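Local coordinates for protein synthesis inhibitor I (Hordeum vulgare, PDB 4FBB) that belongs to the plant ribosome-inactivating proteins, whose members inhibit protein synthesis, and binds adenine in this structure, at residues D85-E90 and E176-Q181; G117-L122 and A166-L171. The protein carries 3 engineered substitutions. All blocks are in the same frame, centred on the assembly; numbering follows the deposited sequence.

Interaction 1: residues D85-E90 and E176-Q181; sequences DNIYLE and EATRFQ. With ADE (adenine), chain E.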
ATOM      1  N   ASP A  85      -0.610  -8.927   4.226  1.00 31.51           N
ATOM      2  CA  ASP A  85       0.034  -9.865   3.307  1.00 30.85           C
ATOM      3  C   ASP A  85       0.263  -9.289   1.918  1.00 26.29           C
ATOM      4  O   ASP A  85       1.253  -9.624   1.268  1.00 30.43           O
ATOM      5  CB  ASP A  85      -0.727 -11.209   3.233  1.00 34.09           C
ATOM      6  CG  ASP A  85      -2.226 -11.036   3.018  1.00 34.13           C
ATOM      7  OD1 ASP A  85      -2.671  -9.943   2.595  1.00 31.50           O
ATOM      8  OD2 ASP A  85      -2.970 -12.020   3.245  1.00 36.47           O
ATOM      9  N   ASN A  86      -0.641  -8.421   1.462  1.00 27.14           N
ATOM     10  CA  ASN A  86      -0.468  -7.757   0.168  1.00 30.67           C
ATOM     11  C   ASN A  86      -0.766  -6.261   0.198  1.00 27.68           C
ATOM     12  O   ASN A  86      -0.854  -5.623  -0.857  1.00 30.50           O
ATOM     13  CB  ASN A  86      -1.312  -8.433  -0.924  1.00 28.34           C
ATOM     14  CG  ASN A  86      -2.803  -8.299  -0.686  1.00 33.98           C
ATOM     15  OD1 ASN A  86      -3.248  -7.810   0.357  1.00 32.74           O
ATOM     16  ND2 ASN A  86      -3.592  -8.768  -1.651  1.00 35.21           N
ATOM     17  N   ILE A  87      -0.944  -5.726   1.406  1.00 32.04           N
ATOM     18  CA  ILE A  87      -1.134  -4.289   1.620  1.00 30.31           C
ATOM     19  C   ILE A  87      -2.356  -3.755   0.874  1.00 35.46           C
ATOM     20  O   ILE A  87      -2.376  -2.620   0.385  1.00 27.95           O
ATOM     21  CB  ILE A  87       0.153  -3.491   1.291  1.00 27.91           C
ATOM     22  CG1 ILE A  87       1.386  -4.259   1.784  1.00 27.95           C
ATOM     23  CG2 ILE A  87       0.113  -2.124   1.964  1.00 30.74           C
ATOM     24  CD1 ILE A  87       2.728  -3.692   1.275  1.00 25.99           C
ATOM     25  N   TYR A  88      -3.394  -4.584   0.795  0.93 31.27           N
ATOM     26  CA  TYR A  88      -4.620  -4.155   0.145  0.93 33.87           C
ATOM     27  C   TYR A  88      -5.548  -3.402   1.087  0.93 32.39           C
ATOM     28  O   TYR A  88      -5.782  -3.823   2.225  0.93 33.99           O
ATOM     29  CB  TYR A  88      -5.327  -5.329  -0.558  0.93 31.00           C
ATOM     30  CG  TYR A  88      -5.071  -5.295  -2.040  0.93 34.43           C
ATOM     31  CD1 TYR A  88      -3.850  -5.695  -2.559  0.93 31.07           C
ATOM     32  CD2 TYR A  88      -6.028  -4.807  -2.918  0.93 37.63           C
ATOM     33  CE1 TYR A  88      -3.596  -5.637  -3.914  0.93 36.50           C
ATOM     34  CE2 TYR A  88      -5.785  -4.738  -4.278  0.93 37.36           C
ATOM     35  CZ  TYR A  88      -4.571  -5.161  -4.772  0.93 40.82           C
ATOM     36  OH  TYR A  88      -4.321  -5.100  -6.125  0.93 43.08           O
ATOM     37  N   LEU A  89      -6.039  -2.258   0.616  1.00 33.35           N
ATOM     38  CA  LEU A  89      -6.993  -1.480   1.391  1.00 35.79           C
ATOM     39  C   LEU A  89      -8.367  -2.032   1.088  1.00 34.00           C
ATOM     40  O   LEU A  89      -8.775  -2.088  -0.071  1.00 33.50           O
ATOM     41  CB  LEU A  89      -6.952   0.007   1.021  1.00 35.98           C
ATOM     42  CG  LEU A  89      -8.025   0.861   1.717  1.00 38.87           C
ATOM     43  CD1 LEU A  89      -7.865   0.808   3.224  1.00 34.91           C
ATOM     44  CD2 LEU A  89      -8.028   2.306   1.219  1.00 39.55           C
ATOM     45  N   GLU A  90      -9.074  -2.430   2.134  1.00 32.36           N
ATOM     46  CA  GLU A  90     -10.398  -3.020   1.971  1.00 36.85           C
ATOM     47  C   GLU A  90     -11.459  -2.303   2.791  1.00 40.26           C
ATOM     48  O   GLU A  90     -12.651  -2.385   2.478  1.00 40.15           O
ATOM     49  CB  GLU A  90     -10.371  -4.519   2.307  1.00 37.00           C
ATOM     50  CG  GLU A  90      -9.723  -5.383   1.237  1.00 34.94           C
ATOM     51  CD  GLU A  90     -10.458  -5.313  -0.092  1.00 40.30           C
ATOM     52  OE1 GLU A  90     -11.649  -4.933  -0.092  1.00 43.40           O
ATOM     53  OE2 GLU A  90      -9.856  -5.646  -1.140  1.00 42.29           O
ATOM     54  N   GLU A 176       0.591   2.679  -1.954  1.00 21.84           N
ATOM     55  CA  GLU A 176       1.585   2.628  -3.006  1.00 21.88           C
ATOM     56  C   GLU A 176       2.905   3.195  -2.473  1.00 23.90           C
ATOM     57  O   GLU A 176       3.989   2.768  -2.877  1.00 22.22           O
ATOM     58  CB  GLU A 176       1.102   3.384  -4.242  1.00 26.92           C
ATOM     59  CG  GLU A 176      -0.290   2.949  -4.738  1.00 27.34           C
ATOM     60  CD  GLU A 176      -0.366   1.470  -5.151  1.00 28.07           C
ATOM     61  OE1 GLU A 176       0.681   0.784  -5.234  1.00 27.05           O
ATOM     62  OE2 GLU A 176      -1.497   0.984  -5.385  1.00 28.84           O
ATOM     63  N   ALA A 177       2.791   4.137  -1.542  1.00 26.14           N
ATOM     64  CA  ALA A 177       3.956   4.705  -0.868  1.00 21.64           C
ATOM     65  C   ALA A 177       4.723   3.640  -0.078  1.00 22.01           C
ATOM     66  O   ALA A 177       5.963   3.607  -0.101  1.00 20.37           O
ATOM     67  CB  ALA A 177       3.518   5.823   0.056  1.00 24.86           C
ATOM     68  N   THR A 178       3.995   2.782   0.630  1.00 23.62           N
ATOM     69  CA  THR A 178       4.627   1.689   1.371  1.00 24.11           C
ATOM     70  C   THR A 178       5.334   0.751   0.387  1.00 22.37           C
ATOM     71  O   THR A 178       6.477   0.352   0.608  1.00 20.16           O
ATOM     72  CB  THR A 178       3.604   0.903   2.237  1.00 24.61           C
ATOM     73  OG1 THR A 178       3.092   1.747   3.272  1.00 23.79           O
ATOM     74  CG2 THR A 178       4.238  -0.307   2.880  1.00 22.57           C
ATOM     75  N   ARG A 179       4.655   0.412  -0.710  1.00 23.25           N
ATOM     76  CA  ARG A 179       5.226  -0.496  -1.707  1.00 23.04           C
ATOM     77  C   ARG A 179       6.425   0.055  -2.467  1.00 21.70           C
ATOM     78  O   ARG A 179       7.337  -0.695  -2.798  1.00 20.14           O
ATOM     79  CB  ARG A 179       4.165  -0.898  -2.724  1.00 23.06           C
ATOM     80  CG  ARG A 179       3.105  -1.808  -2.155  1.00 24.01           C
ATOM     81  CD  ARG A 179       1.863  -1.708  -3.004  1.00 28.24           C
ATOM     82  NE  ARG A 179       0.820  -2.643  -2.589  1.00 26.88           N
ATOM     83  CZ  ARG A 179      -0.463  -2.495  -2.896  1.00 32.15           C
ATOM     84  NH1 ARG A 179      -0.851  -1.442  -3.604  1.00 27.82           N
ATOM     85  NH2 ARG A 179      -1.352  -3.393  -2.485  1.00 31.38           N
ATOM     86  N   PHE A 180       6.417   1.353  -2.766  1.00 18.21           N
ATOM     87  CA  PHE A 180       7.463   1.931  -3.619  1.00 19.44           C
ATOM     88  C   PHE A 180       8.175   3.111  -2.994  1.00 19.52           C
ATOM     89  O   PHE A 180       7.537   4.039  -2.495  1.00 20.28           O
ATOM     90  CB  PHE A 180       6.885   2.353  -4.975  1.00 19.68           C
ATOM     91  CG  PHE A 180       6.286   1.207  -5.743  1.00 21.10           C
ATOM     92  CD1 PHE A 180       7.098   0.345  -6.469  1.00 23.32           C
ATOM     93  CD2 PHE A 180       4.925   0.979  -5.712  1.00 23.14           C
ATOM     94  CE1 PHE A 180       6.556  -0.732  -7.163  1.00 19.82           C
ATOM     95  CE2 PHE A 180       4.375  -0.091  -6.396  1.00 24.86           C
ATOM     96  CZ  PHE A 180       5.194  -0.943  -7.126  1.00 20.74           C
ATOM     97  N   GLN A 181       9.502   3.066  -3.045  1.00 17.85           N
ATOM     98  CA  GLN A 181      10.337   4.176  -2.573  1.00 21.56           C
ATOM     99  C   GLN A 181      10.207   5.365  -3.516  1.00 21.90           C
ATOM    100  O   GLN A 181      10.350   6.522  -3.109  1.00 19.75           O
ATOM    101  CB  GLN A 181      11.801   3.744  -2.480  1.00 17.40           C
ATOM    102  CG  GLN A 181      12.057   2.590  -1.513  1.00 17.04           C
ATOM    103  CD  GLN A 181      13.525   2.407  -1.179  1.00 21.33           C
ATOM    104  OE1 GLN A 181      14.157   1.408  -1.561  1.00 22.58           O
ATOM    105  NE2 GLN A 181      14.075   3.359  -0.441  1.00 18.59           N
TER
HETATM  106  N9  ADE E 301      -3.979  -1.022  -5.606  1.00 35.61           N
HETATM  107  C8  ADE E 301      -5.008  -0.779  -6.472  1.00 40.88           C
HETATM  108  N7  ADE E 301      -6.193  -0.831  -5.905  1.00 41.28           N
HETATM  109  C5  ADE E 301      -5.921  -1.126  -4.579  1.00 36.95           C
HETATM  110  C6  ADE E 301      -6.737  -1.321  -3.446  1.00 37.92           C
HETATM  111  N6  ADE E 301      -8.073  -1.257  -3.446  1.00 42.93           N
HETATM  112  N1  ADE E 301      -6.122  -1.609  -2.284  1.00 38.57           N
HETATM  113  C2  ADE E 301      -4.783  -1.690  -2.239  1.00 34.43           C
HETATM  114  N3  ADE E 301      -3.912  -1.531  -3.232  1.00 34.35           N
HETATM  115  C4  ADE E 301      -4.560  -1.259  -4.383  1.00 38.29           C

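Interaction 2: residues G117-L122 and A166-L171; sequences GTYRDL and AVTTLL. With ADE (adenine), chain E.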
ATOM      1  N   GLY A 117     -12.371  -1.262  -5.007  1.00 40.72           N
ATOM      2  CA  GLY A 117     -11.085  -0.734  -4.587  1.00 41.71           C
ATOM      3  C   GLY A 117     -10.030  -0.672  -5.677  1.00 39.79           C
ATOM      4  O   GLY A 117      -8.916  -0.206  -5.438  1.00 40.47           O
ATOM      5  N   THR A 118     -10.371  -1.138  -6.871  1.00 37.43           N
ATOM      6  CA  THR A 118      -9.417  -1.176  -7.979  1.00 40.40           C
ATOM      7  C   THR A 118      -9.326   0.186  -8.665  1.00 41.64           C
ATOM      8  O   THR A 118     -10.295   0.949  -8.679  1.00 39.68           O
ATOM      9  CB  THR A 118      -9.810  -2.251  -9.029  1.00 46.23           C
ATOM     10  OG1 THR A 118     -10.147  -3.475  -8.362  1.00 44.74           O
ATOM     11  CG2 THR A 118      -8.658  -2.508  -9.999  1.00 45.10           C
ATOM     12  N   TYR A 119      -8.164   0.497  -9.236  1.00 39.77           N
ATOM     13  CA  TYR A 119      -8.020   1.736  -9.997  1.00 40.40           C
ATOM     14  C   TYR A 119      -9.022   1.858 -11.158  1.00 45.72           C
ATOM     15  O   TYR A 119      -9.458   2.959 -11.491  1.00 46.50           O
ATOM     16  CB  TYR A 119      -6.573   1.917 -10.458  1.00 41.56           C
ATOM     17  CG  TYR A 119      -5.651   2.227  -9.295  1.00 39.28           C
ATOM     18  CD1 TYR A 119      -6.063   3.076  -8.272  1.00 39.70           C
ATOM     19  CD2 TYR A 119      -4.391   1.651  -9.203  1.00 39.43           C
ATOM     20  CE1 TYR A 119      -5.235   3.363  -7.200  1.00 37.94           C
ATOM     21  CE2 TYR A 119      -3.555   1.926  -8.132  1.00 37.07           C
ATOM     22  CZ  TYR A 119      -3.983   2.782  -7.137  1.00 37.88           C
ATOM     23  OH  TYR A 119      -3.155   3.055  -6.075  1.00 34.45           O
ATOM     24  N   ARG A 120      -9.405   0.733 -11.758  1.00 46.43           N
ATOM     25  CA  ARG A 120     -10.463   0.760 -12.765  1.00 47.20           C
ATOM     26  C   ARG A 120     -11.809   1.138 -12.121  1.00 47.07           C
ATOM     27  O   ARG A 120     -12.562   1.947 -12.676  1.00 47.35           O
ATOM     28  CB  ARG A 120     -10.541  -0.566 -13.543  1.00 52.11           C
ATOM     29  CG  ARG A 120     -10.803  -1.807 -12.693  1.00 53.34           C
ATOM     30  CD  ARG A 120     -10.636  -3.093 -13.503  1.00 57.88           C
ATOM     31  NE  ARG A 120     -10.985  -4.283 -12.725  1.00 57.28           N
ATOM     32  CZ  ARG A 120     -10.104  -5.086 -12.130  1.00 60.15           C
ATOM     33  NH1 ARG A 120      -8.800  -4.848 -12.223  1.00 60.65           N
ATOM     34  NH2 ARG A 120     -10.529  -6.139 -11.445  1.00 60.33           N
ATOM     35  N   ASP A 121     -12.089   0.579 -10.941  1.00 41.39           N
ATOM     36  CA  ASP A 121     -13.290   0.933 -10.181  1.00 38.96           C
ATOM     37  C   ASP A 121     -13.313   2.420  -9.808  1.00 44.16           C
ATOM     38  O   ASP A 121     -14.304   3.113 -10.051  1.00 38.19           O
ATOM     39  CB  ASP A 121     -13.388   0.110  -8.890  1.00 37.65           C
ATOM     40  CG  ASP A 121     -13.553  -1.373  -9.145  1.00 46.62           C
ATOM     41  OD1 ASP A 121     -14.275  -1.741 -10.098  1.00 50.43           O
ATOM     42  OD2 ASP A 121     -12.965  -2.176  -8.383  1.00 46.88           O
ATOM     43  N   LEU A 122     -12.214   2.895  -9.213  1.00 40.74           N
ATOM     44  CA  LEU A 122     -12.139   4.237  -8.639  1.00 38.19           C
ATOM     45  C   LEU A 122     -12.027   5.318  -9.706  1.00 42.23           C
ATOM     46  O   LEU A 122     -12.748   6.316  -9.678  1.00 44.50           O
ATOM     47  CB  LEU A 122     -10.939   4.324  -7.698  1.00 40.98           C
ATOM     48  CG  LEU A 122     -10.942   3.354  -6.520  1.00 38.46           C
ATOM     49  CD1 LEU A 122      -9.572   3.312  -5.884  1.00 38.85           C
ATOM     50  CD2 LEU A 122     -11.981   3.756  -5.497  1.00 38.71           C
ATOM     51  N   ALA A 166     -11.106  10.358  -3.058  1.00 38.95           N
ATOM     52  CA  ALA A 166     -10.404  10.248  -1.782  1.00 36.04           C
ATOM     53  C   ALA A 166      -9.646   8.936  -1.629  1.00 38.06           C
ATOM     54  O   ALA A 166      -8.463   8.934  -1.280  1.00 33.58           O
ATOM     55  CB  ALA A 166     -11.363  10.430  -0.622  1.00 40.44           C
ATOM     56  N   VAL A 167     -10.323   7.814  -1.864  1.00 35.40           N
ATOM     57  CA  VAL A 167      -9.661   6.513  -1.765  1.00 29.48           C
ATOM     58  C   VAL A 167      -8.474   6.432  -2.717  1.00 31.58           C
ATOM     59  O   VAL A 167      -7.404   5.958  -2.337  1.00 36.62           O
ATOM     60  CB  VAL A 167     -10.651   5.342  -1.996  1.00 36.15           C
ATOM     61  CG1 VAL A 167      -9.904   4.027  -2.195  1.00 33.39           C
ATOM     62  CG2 VAL A 167     -11.599   5.236  -0.808  1.00 33.36           C
ATOM     63  N   THR A 168      -8.648   6.935  -3.937  1.00 29.42           N
ATOM     64  CA  THR A 168      -7.551   6.974  -4.904  1.00 31.08           C
ATOM     65  C   THR A 168      -6.362   7.772  -4.357  1.00 34.31           C
ATOM     66  O   THR A 168      -5.203   7.388  -4.548  1.00 35.09           O
ATOM     67  CB  THR A 168      -7.987   7.582  -6.241  1.00 35.21           C
ATOM     68  OG1 THR A 168      -9.135   6.876  -6.743  1.00 36.76           O
ATOM     69  CG2 THR A 168      -6.856   7.498  -7.258  1.00 33.54           C
ATOM     70  N   THR A 169      -6.652   8.874  -3.673  1.00 31.56           N
ATOM     71  CA  THR A 169      -5.596   9.701  -3.091  1.00 33.52           C
ATOM     72  C   THR A 169      -4.844   8.964  -1.973  1.00 33.81           C
ATOM     73  O   THR A 169      -3.616   8.937  -1.966  1.00 32.72           O
ATOM     74  CB  THR A 169      -6.139  11.058  -2.588  1.00 35.62           C
ATOM     75  OG1 THR A 169      -7.206  10.830  -1.664  1.00 39.25           O
ATOM     76  CG2 THR A 169      -6.664  11.905  -3.751  1.00 29.39           C
ATOM     77  N   LEU A 170      -5.573   8.359  -1.038  1.00 31.47           N
ATOM     78  CA  LEU A 170      -4.934   7.635   0.067  1.00 34.38           C
ATOM     79  C   LEU A 170      -4.188   6.362  -0.358  1.00 34.36           C
ATOM     80  O   LEU A 170      -3.129   6.052   0.187  1.00 32.30           O
ATOM     81  CB  LEU A 170      -5.940   7.280   1.163  1.00 31.94           C
ATOM     82  CG  LEU A 170      -6.695   8.417   1.842  1.00 33.93           C
ATOM     83  CD1 LEU A 170      -7.514   7.892   3.015  1.00 37.70           C
ATOM     84  CD2 LEU A 170      -5.722   9.482   2.308  1.00 32.23           C
ATOM     85  N   LEU A 171      -4.755   5.610  -1.302  1.00 36.14           N
ATOM     86  CA  LEU A 171      -4.076   4.429  -1.833  1.00 32.13           C
ATOM     87  C   LEU A 171      -2.694   4.829  -2.322  1.00 32.61           C
ATOM     88  O   LEU A 171      -1.706   4.127  -2.098  1.00 31.63           O
ATOM     89  CB  LEU A 171      -4.860   3.836  -3.001  1.00 36.06           C
ATOM     90  CG  LEU A 171      -6.136   3.060  -2.700  1.00 38.20           C
ATOM     91  CD1 LEU A 171      -6.702   2.499  -3.995  1.00 33.83           C
ATOM     92  CD2 LEU A 171      -5.849   1.946  -1.719  1.00 36.87           C
TER
HETATM   93  N9  ADE E 301      -3.979  -1.022  -5.606  1.00 35.61           N
HETATM   94  C8  ADE E 301      -5.008  -0.779  -6.472  1.00 40.88           C
HETATM   95  N7  ADE E 301      -6.193  -0.831  -5.905  1.00 41.28           N
HETATM   96  C5  ADE E 301      -5.921  -1.126  -4.579  1.00 36.95           C
HETATM   97  C6  ADE E 301      -6.737  -1.321  -3.446  1.00 37.92           C
HETATM   98  N6  ADE E 301      -8.073  -1.257  -3.446  1.00 42.93           N
HETATM   99  N1  ADE E 301      -6.122  -1.609  -2.284  1.00 38.57           N
HETATM  100  C2  ADE E 301      -4.783  -1.690  -2.239  1.00 34.43           C
HETATM  101  N3  ADE E 301      -3.912  -1.531  -3.232  1.00 34.35           N
HETATM  102  C4  ADE E 301      -4.560  -1.259  -4.383  1.00 38.29           C

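Interaction 1: residues D85-E90 and E176-Q181
R179 reaches from the end of helix 157-179 to the loop at N86 and I87. Its NH2 gives a nearly straight hydrogen bond to N86 O, 2.8 Å long with an N-H...O angle of 169°. The bond lies in the guanidinium plane and in the carbonyl plane. A second edge of the guanidinium, between NH1 and NH2, faces adenine N3. R179 NH1 is 3.1 Å from adenine N3, and R179 NH2 makes a longer hydrogen bond to the same atom. NH2 thus serves the loop carbonyl and the ligand together. The side chain gets this far because it is extended from CG to NE (chi3 175°). I87 lies alongside its stem, with I87 CD1 3.9 Å from R179 CG, and the same methyl also touches T178 CG2.

Y88 meets adenine with one ring face. Adenine C2 sits 3.4 Å above that face, toward the rim. Y88 CD1 also touches R179 NH2, an oblique approach with the ring and guanidinium planes 58° apart. Next in the chain, L89 N donates to adenine N1 over 3.0 Å. At another corner of the base, adenine N9 makes a weak hydrogen bond to E176 OE2.

These two first-shell residues, E176 and R179, also hold each other in a salt bridge, with R179 NH1 3.1 Å from E176 OE2. NH1 also hydrogen-bonds E176 OE1 from above the carboxylate plane. In the second shell, W214 makes a cation-pi contact with R179. N86 OD1 accepts from Y88 N in an Asx turn, and N175 ND2 donates to I87 O.

The contact supplies one face and much of the polar edge of the adenine pocket. Backbone N-H and guanidinium donors read N1 and N3, while the carboxylate and the loop carbonyl hold the guanidinium in place.

Interaction 2: residues G117-L122 and A166-L171
L122 and L171 meet through their methyls, L122 CD1 lying 3.5 Å from L171 CD1. L122 also reaches back along helix 157-179, where its CD1 is 3.8 Å from V167 CG1. Its CB rests on T168 OG1 at 3.3 Å, a van der Waals touch; that hydroxyl is hydrogen-bonded to R164 O.

Y119 packs on the same L171 methyl. Its CE1 is 3.6 Å from L171 CD1, and the two side chains run past each other in opposite directions. The phenol oxygen passes L171 CB and hydrogen-bonds E176 OE2. One face of the Y119 ring carries adenine C8, 3.5 Å above the plane and toward the rim. L171 sends its other methyl, CD2, to adenine N1 at 3.6 Å. G117 O accepts from adenine N6, although the modelled bond is doubtfully short.

No hydrogen bond joins the two segments; the contact is mainly packing of apolar side chains. It sets the short helix 119-122 against the middle of helix 157-179. Other sides of that long helix are covered by helix 136-147, through A166, T169 and L170, and by strand 78-83, through L170.

In the fold
Interactions 1 and 2 have centres about 12 Å apart and both use helix 157-179. Interaction 2 takes its middle and interaction 1 its C-terminal end. Along the chain, both segments of interaction 2 fall between the two segments of interaction 1. The 85-90 segment leads into strand 89-93 of the mixed sheet, while 117-122 follows the sheet's edge strand 111-112. L89 CB packs on L171 CD2, which ties the two contacts directly. Adenine lies between them, with Y88 and Y119 on opposite faces of the base. In this ribosome-inactivating protein fold the pocket is therefore built from one long helix and two separate segments, one leading into a strand and one into a short helix.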